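Local coordinates for protein putative pyridoxal phosphate-dependent transferase (Clostridium difficile, PDB 4DQ6) that is a putative pyridoxal phosphate-dependent transferase of the class I and II aminotransferase family, with pyridoxal-5'-phosphate bound in the model, at residues 23-28 and 34-39. Residues are numbered along the deposited sequence; the frame is centred on the assembly and turned at random. Where two conformers were deposited one is given.
Sequences SEMEKK and LLPMWV
Met25 runs its side chain obliquely across the indole of Trp38 and carries on to touch Pro36 and Leu34. Met25 CG comes first, 3.4 Å from Trp38 NE1, and Met25 SD follows at 4.5 Å from the centroid of the five-membered ring of Trp38, a Met-aromatic contact with the sulfur 50° off the ring normal. Met25 SD also lies 3.8 Å from Pro36 CB and touches Leu34 CB. A bend at chi3 (-70°) then turns the methyl away from the indole, leaving Met25 CE 3.6 Å from the carbonyl O of Leu34. The far end of the indole reaches the backbone of Glu24, Trp38 CH2 standing 4.0 Å from Glu24 O. Met25, in the short helix 25-29 near the N-terminus of this PLP-dependent aminotransferase-family chain, packs on Pro36 of strand 35-36 and on Leu34 and Trp38 that flank it; the strand pairs in parallel with strand 352-353, whose Ala353 touches Met25, Leu34 and Trp38. The indole N-H of Trp38 is taken by the carbonyl of Lys21, which ties the ring to helix 20-23, and Tyr29 meets the ring edge-to-face. Glu24 sends its carboxylate to the second subunit, with OE1 in a salt bridge to Arg272 and OE2 hydrogen-bonded to Thr67 of that chain.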
loop_
_atom_site.group_PDB
_atom_site.type_symbol
_atom_site.label_atom_id
_atom_site.label_comp_id
_atom_site.label_asym_id
_atom_site.label_seq_id
_atom_site.Cartn_x
_atom_site.Cartn_y
_atom_site.Cartn_z
ATOM N N SER A 23 2.047 21.293 -1.016
ATOM C CA SER A 23 2.591 21.308 0.343
ATOM C C SER A 23 4.042 20.867 0.516
ATOM O O SER A 23 4.630 21.126 1.551
ATOM C CB SER A 23 1.732 20.407 1.231
ATOM O OG SER A 23 0.445 20.986 1.294
ATOM N N GLU A 24 4.605 20.185 -0.466
ATOM C CA GLU A 24 5.988 19.689 -0.400
ATOM C C GLU A 24 6.995 20.445 -1.278
ATOM O O GLU A 24 8.111 19.977 -1.530
ATOM C CB GLU A 24 6.038 18.186 -0.764
ATOM C CG GLU A 24 5.505 17.358 0.356
ATOM C CD GLU A 24 5.529 15.833 0.137
ATOM O OE1 GLU A 24 6.284 15.312 -0.722
ATOM O OE2 GLU A 24 4.785 15.159 0.872
ATOM N N MET A 25 6.664 21.653 -1.703
ATOM C CA MET A 25 7.649 22.380 -2.481
ATOM C C MET A 25 8.850 22.864 -1.664
ATOM O O MET A 25 9.925 23.028 -2.236
ATOM C CB MET A 25 6.992 23.547 -3.222
ATOM C CG MET A 25 6.140 23.077 -4.374
ATOM S SD MET A 25 5.195 24.362 -5.145
ATOM C CE MET A 25 3.999 24.714 -3.858
ATOM N N GLU A 26 8.686 23.093 -0.353
ATOM C CA GLU A 26 9.831 23.543 0.454
ATOM C C GLU A 26 11.073 22.660 0.337
ATOM O O GLU A 26 12.170 23.169 0.117
ATOM C CB GLU A 26 9.492 23.684 1.939
ATOM C CG GLU A 26 10.606 24.418 2.697
ATOM C CD GLU A 26 10.266 24.685 4.149
ATOM O OE1 GLU A 26 9.458 23.908 4.715
ATOM O OE2 GLU A 26 10.816 25.662 4.721
ATOM N N LYS A 27 10.932 21.350 0.510
ATOM C CA LYS A 27 12.115 20.501 0.500
ATOM C C LYS A 27 12.750 20.485 -0.868
ATOM O O LYS A 27 13.959 20.341 -0.976
ATOM C CB LYS A 27 11.848 19.068 1.005
ATOM C CG LYS A 27 10.589 18.420 0.461
ATOM N N LYS A 28 11.953 20.655 -1.921
ATOM C CA LYS A 28 12.477 20.510 -3.270
ATOM C C LYS A 28 12.998 21.835 -3.836
ATOM O O LYS A 28 14.047 21.873 -4.478
ATOM C CB LYS A 28 11.403 19.920 -4.190
ATOM C CG LYS A 28 11.869 19.754 -5.628
ATOM N N LEU A 34 5.101 29.055 -3.999
ATOM C CA LEU A 34 5.217 28.942 -5.436
ATOM C C LEU A 34 3.895 28.465 -6.048
ATOM O O LEU A 34 3.129 27.807 -5.402
ATOM C CB LEU A 34 6.315 27.937 -5.782
ATOM C CG LEU A 34 7.673 28.247 -5.189
ATOM C CD1 LEU A 34 8.520 27.013 -5.457
ATOM C CD2 LEU A 34 8.269 29.488 -5.809
ATOM N N LEU A 35 3.673 28.784 -7.323
ATOM C CA LEU A 35 2.543 28.257 -8.084
ATOM C C LEU A 35 2.998 26.868 -8.584
ATOM O O LEU A 35 3.945 26.790 -9.336
ATOM C CB LEU A 35 2.216 29.155 -9.284
ATOM C CG LEU A 35 0.958 28.859 -10.138
ATOM C CD1 LEU A 35 0.432 30.119 -10.825
ATOM C CD2 LEU A 35 1.236 27.828 -11.207
ATOM N N PRO A 36 2.301 25.805 -8.188
ATOM C CA PRO A 36 2.821 24.457 -8.502
ATOM C C PRO A 36 2.368 23.933 -9.861
ATOM O O PRO A 36 1.177 23.818 -10.138
ATOM C CB PRO A 36 2.231 23.611 -7.364
ATOM C CG PRO A 36 0.949 24.283 -7.086
ATOM C CD PRO A 36 1.186 25.749 -7.228
ATOM N N MET A 37 3.324 23.552 -10.698
ATOM C CA MET A 37 3.029 22.948 -11.982
ATOM C C MET A 37 3.941 21.755 -12.210
ATOM O O MET A 37 4.373 21.497 -13.365
ATOM C CB MET A 37 3.266 23.965 -13.111
ATOM C CG MET A 37 2.498 25.269 -12.972
ATOM S SD MET A 37 0.716 25.147 -13.206
ATOM C CE MET A 37 0.583 25.009 -15.004
ATOM N N TRP A 38 4.223 21.049 -11.138
ATOM C CA TRP A 38 5.329 20.083 -11.169
ATOM C C TRP A 38 4.777 18.680 -11.096
ATOM O O TRP A 38 4.497 18.052 -12.138
ATOM C CB TRP A 38 6.397 20.463 -10.109
ATOM C CG TRP A 38 5.927 20.466 -8.654
ATOM C CD1 TRP A 38 4.951 21.278 -8.050
ATOM C CD2 TRP A 38 6.460 19.649 -7.567
ATOM N NE1 TRP A 38 4.823 20.978 -6.728
ATOM C CE2 TRP A 38 5.720 20.023 -6.372
ATOM C CE3 TRP A 38 7.435 18.645 -7.471
ATOM C CZ2 TRP A 38 5.947 19.437 -5.146
ATOM C CZ3 TRP A 38 7.647 18.045 -6.228
ATOM C CH2 TRP A 38 6.939 18.454 -5.074
ATOM N N VAL A 39 4.517 18.192 -9.889
ATOM C CA VAL A 39 3.989 16.828 -9.650
ATOM C C VAL A 39 2.822 16.485 -10.579
ATOM O O VAL A 39 1.854 17.273 -10.692
ATOM C CB VAL A 39 3.494 16.766 -8.172
ATOM C CG1 VAL A 39 2.375 15.713 -7.966
ATOM C CG2 VAL A 39 4.682 16.583 -7.232
#